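Local coordinates for FixK2 protein (Bradyrhizobium japonicum, PDB 4I2O), which binds DNA and probably acts as a transcription factor of the CRP/FNR superfamily, linked to nitrogen fixation, at residues M158-D169 / L221-A232. The protein carries 1 engineered substitution. Residues are numbered along the deposited sequence; the frame is centred on the assembly and turned at random.
Sequences MERVATFLLEMD and LRNRQRLHNLDA
Asp169 OD2 takes two bonds: one from Arg224 NH2, at 2.8 Å on the syn side, and one from a water that in turn accepts from Leu221 N. The other carboxylate oxygen, Asp169 OD1, receives an almost straight bond of 2.7 Å from Arg224 NE; OD1 lies in the guanidinium plane, whereas NE approaches from above the carboxylate plane. The two planes stand 53° apart. A leucine in place of Arg224 would probably leave the Asp169 carboxylate without its charge partner and freer to turn, with the water as the polar link still joining it to Leu221. Next to this side-on salt bridge, Leu221 CD1 packs on Asp169 CB (3.6 Å). Leu227, on helix 224-228, has its CG anti to the backbone N (chi1 -166°), which carries CG toward helix 157-172 of the same helix-turn-helix region, where CD2 meets Leu165 CB at 3.6 Å and CD1 meets Ala162 CB. Leu166 CD1 lies over one face of the His228 ring, a CH-pi contact 4.0 Å from the centroid. At the far end Glu159 CG rests on Leu230 O, while Glu159 OE1 accepts a hydrogen bond from Thr156 N and forms a salt bridge with Arg79 of the second subunit. Charged groups thus flank an apolar seam, which probably fixes how the helices lie together.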
# COMPACT_ATOMS: atom_id res chain seq x y z
N MET A 158 15.87 0.27 12.07
CA MET A 158 17.07 0.31 11.23
C MET A 158 16.86 -0.26 9.83
O MET A 158 17.32 0.30 8.82
CB MET A 158 18.23 -0.39 11.90
CG MET A 158 19.57 -0.39 11.08
SD MET A 158 20.23 1.29 10.68
CE MET A 158 20.97 1.59 12.29
N GLU A 159 16.14 -1.37 9.74
CA GLU A 159 15.75 -1.87 8.40
C GLU A 159 14.99 -0.89 7.56
O GLU A 159 15.15 -0.84 6.30
CB GLU A 159 14.93 -3.19 8.59
CG GLU A 159 15.74 -4.34 9.12
CD GLU A 159 14.84 -5.50 9.60
OE1 GLU A 159 13.60 -5.27 9.80
OE2 GLU A 159 15.38 -6.59 9.92
N ARG A 160 14.09 -0.12 8.19
CA ARG A 160 13.34 0.89 7.46
C ARG A 160 14.26 1.97 6.96
O ARG A 160 14.13 2.42 5.81
CB ARG A 160 12.27 1.55 8.34
CG ARG A 160 11.21 0.54 8.88
CD ARG A 160 10.24 1.23 9.82
NE ARG A 160 9.42 0.11 10.43
CZ ARG A 160 8.16 0.23 10.84
NH1 ARG A 160 7.50 1.38 10.75
NH2 ARG A 160 7.54 -0.86 11.36
N VAL A 161 15.16 2.43 7.81
CA VAL A 161 16.06 3.50 7.36
C VAL A 161 17.02 3.05 6.27
O VAL A 161 17.26 3.78 5.29
CB VAL A 161 16.84 4.07 8.59
CG1 VAL A 161 17.97 5.09 8.12
CG2 VAL A 161 15.83 4.85 9.50
N ALA A 162 17.53 1.84 6.38
CA ALA A 162 18.42 1.34 5.35
C ALA A 162 17.63 1.16 4.05
O ALA A 162 18.15 1.45 2.97
CB ALA A 162 19.02 0.02 5.78
N THR A 163 16.39 0.68 4.15
CA THR A 163 15.57 0.56 2.91
C THR A 163 15.44 1.94 2.25
O THR A 163 15.64 2.09 1.05
CB THR A 163 14.17 0.02 3.21
OG1 THR A 163 14.36 -1.26 3.75
CG2 THR A 163 13.34 -0.13 1.87
N PHE A 164 15.10 2.94 3.06
CA PHE A 164 14.89 4.30 2.59
C PHE A 164 16.14 4.81 1.91
O PHE A 164 16.09 5.36 0.78
CB PHE A 164 14.51 5.20 3.76
CG PHE A 164 14.60 6.68 3.43
CD1 PHE A 164 13.55 7.30 2.71
CD2 PHE A 164 15.69 7.42 3.85
CE1 PHE A 164 13.58 8.66 2.40
CE2 PHE A 164 15.78 8.83 3.53
CZ PHE A 164 14.69 9.44 2.81
N LEU A 165 17.30 4.71 2.57
CA LEU A 165 18.56 5.22 1.95
C LEU A 165 18.88 4.56 0.61
O LEU A 165 19.29 5.20 -0.35
CB LEU A 165 19.71 4.96 2.87
CG LEU A 165 19.71 5.83 4.12
CD1 LEU A 165 20.68 5.29 5.22
CD2 LEU A 165 19.94 7.33 3.80
N LEU A 166 18.70 3.25 0.54
CA LEU A 166 18.87 2.57 -0.73
C LEU A 166 17.90 2.98 -1.84
O LEU A 166 18.29 3.09 -3.00
CB LEU A 166 18.85 1.05 -0.52
CG LEU A 166 20.04 0.45 0.28
CD1 LEU A 166 19.63 -0.97 0.71
CD2 LEU A 166 21.32 0.41 -0.53
N GLU A 167 16.62 3.18 -1.48
CA GLU A 167 15.63 3.68 -2.43
C GLU A 167 16.05 5.07 -2.92
O GLU A 167 16.01 5.39 -4.15
CB GLU A 167 14.25 3.75 -1.78
CG GLU A 167 13.22 4.25 -2.78
CD GLU A 167 11.84 4.46 -2.21
OE1 GLU A 167 11.63 4.53 -0.97
OE2 GLU A 167 10.92 4.55 -3.02
N MET A 168 16.38 5.95 -1.99
CA MET A 168 16.80 7.31 -2.43
C MET A 168 18.09 7.32 -3.24
O MET A 168 18.24 8.12 -4.17
CB MET A 168 17.01 8.16 -1.21
CG MET A 168 15.74 8.53 -0.42
SD MET A 168 14.48 9.40 -1.41
CE MET A 168 13.31 8.09 -1.79
N ASP A 169 19.07 6.48 -2.89
CA ASP A 169 20.27 6.37 -3.69
C ASP A 169 19.94 5.96 -5.14
O ASP A 169 20.46 6.50 -6.10
CB ASP A 169 21.22 5.36 -3.04
CG ASP A 169 22.52 5.19 -3.82
OD1 ASP A 169 22.70 4.16 -4.48
OD2 ASP A 169 23.40 6.08 -3.73
N LEU A 221 26.52 7.28 0.29
CA LEU A 221 26.62 5.90 0.79
C LEU A 221 28.01 5.37 0.48
O LEU A 221 28.44 5.33 -0.68
CB LEU A 221 25.58 4.98 0.13
CG LEU A 221 24.16 5.43 0.32
CD1 LEU A 221 23.25 4.33 -0.31
CD2 LEU A 221 23.89 5.54 1.86
N ARG A 222 28.71 4.94 1.51
CA ARG A 222 30.08 4.45 1.34
C ARG A 222 30.18 2.94 1.11
O ARG A 222 31.18 2.46 0.56
CB ARG A 222 30.94 4.81 2.57
CG ARG A 222 30.90 6.28 2.92
CD ARG A 222 32.24 6.77 3.37
NE ARG A 222 32.24 8.20 3.61
CZ ARG A 222 32.33 9.12 2.66
NH1 ARG A 222 32.44 8.76 1.39
NH2 ARG A 222 32.33 10.42 2.98
N ASN A 223 29.17 2.19 1.57
CA ASN A 223 29.12 0.75 1.34
C ASN A 223 27.67 0.31 1.18
O ASN A 223 26.98 0.10 2.20
CB ASN A 223 29.74 0.02 2.51
CG ASN A 223 29.98 -1.46 2.23
OD1 ASN A 223 29.27 -2.10 1.44
ND2 ASN A 223 31.01 -2.01 2.86
N ARG A 224 27.19 0.19 -0.06
CA ARG A 224 25.80 -0.16 -0.29
C ARG A 224 25.56 -1.60 0.16
O ARG A 224 24.49 -1.92 0.65
CB ARG A 224 25.39 0.04 -1.76
CG ARG A 224 25.49 1.52 -2.19
CD ARG A 224 25.30 1.73 -3.72
NE ARG A 224 25.17 3.14 -4.04
CZ ARG A 224 26.20 4.00 -4.01
NH1 ARG A 224 27.41 3.57 -3.69
NH2 ARG A 224 26.01 5.29 -4.30
N GLN A 225 26.54 -2.47 -0.01
CA GLN A 225 26.35 -3.87 0.41
C GLN A 225 26.10 -3.97 1.91
O GLN A 225 25.16 -4.68 2.35
CB GLN A 225 27.56 -4.73 0.02
CG GLN A 225 27.35 -6.23 0.21
CD GLN A 225 26.11 -6.74 -0.51
OE1 GLN A 225 25.99 -6.61 -1.74
NE2 GLN A 225 25.17 -7.30 0.26
N ARG A 226 26.90 -3.27 2.71
CA ARG A 226 26.67 -3.32 4.15
C ARG A 226 25.31 -2.79 4.51
O ARG A 226 24.66 -3.28 5.43
CB ARG A 226 27.73 -2.54 4.93
CG ARG A 226 29.01 -3.34 5.14
CD ARG A 226 30.11 -2.49 5.80
NE ARG A 226 29.86 -2.23 7.21
CZ ARG A 226 30.39 -1.20 7.87
NH1 ARG A 226 31.18 -0.33 7.22
NH2 ARG A 226 30.10 -1.03 9.15
N LEU A 227 24.86 -1.77 3.79
CA LEU A 227 23.54 -1.20 4.08
C LEU A 227 22.43 -2.14 3.63
O LEU A 227 21.39 -2.24 4.30
CB LEU A 227 23.40 0.19 3.41
CG LEU A 227 22.28 1.13 3.81
CD1 LEU A 227 22.44 1.55 5.27
CD2 LEU A 227 22.26 2.36 2.88
N HIS A 228 22.63 -2.80 2.48
CA HIS A 228 21.66 -3.80 2.02
C HIS A 228 21.56 -4.89 3.07
O HIS A 228 20.48 -5.44 3.31
CB HIS A 228 22.18 -4.50 0.77
CG HIS A 228 21.30 -4.37 -0.43
ND1 HIS A 228 20.12 -5.07 -0.57
CD2 HIS A 228 21.44 -3.62 -1.56
CE1 HIS A 228 19.57 -4.75 -1.74
NE2 HIS A 228 20.35 -3.88 -2.35
N ASN A 229 22.68 -5.26 3.70
CA ASN A 229 22.60 -6.31 4.75
C ASN A 229 21.81 -5.94 6.00
O ASN A 229 21.54 -6.83 6.84
CB ASN A 229 23.97 -6.75 5.24
CG ASN A 229 24.79 -7.36 4.16
OD1 ASN A 229 24.26 -7.76 3.11
ND2 ASN A 229 26.11 -7.38 4.35
N LEU A 230 21.53 -4.65 6.16
CA LEU A 230 20.78 -4.17 7.31
C LEU A 230 19.32 -4.01 6.96
O LEU A 230 18.51 -3.70 7.84
CB LEU A 230 21.31 -2.81 7.76
CG LEU A 230 22.75 -2.82 8.32
CD1 LEU A 230 23.09 -1.42 8.73
CD2 LEU A 230 22.85 -3.75 9.53
N ASP A 231 18.95 -4.15 5.69
CA ASP A 231 17.55 -4.13 5.42
C ASP A 231 17.12 -5.61 5.71
O ASP A 231 17.92 -6.44 6.16
CB ASP A 231 17.18 -3.51 4.06
CG ASP A 231 17.57 -4.35 2.84
OD1 ASP A 231 17.67 -5.60 2.92
OD2 ASP A 231 17.72 -3.72 1.75
N ALA A 232 15.88 -5.94 5.52
CA ALA A 232 15.53 -7.33 5.82
C ALA A 232 15.42 -8.03 4.47
O ALA A 232 15.02 -7.40 3.50
CB ALA A 232 14.22 -7.36 6.56
O HOH W 1 17.97 -7.43 9.40
O HOH W 2 24.88 7.86 -2.02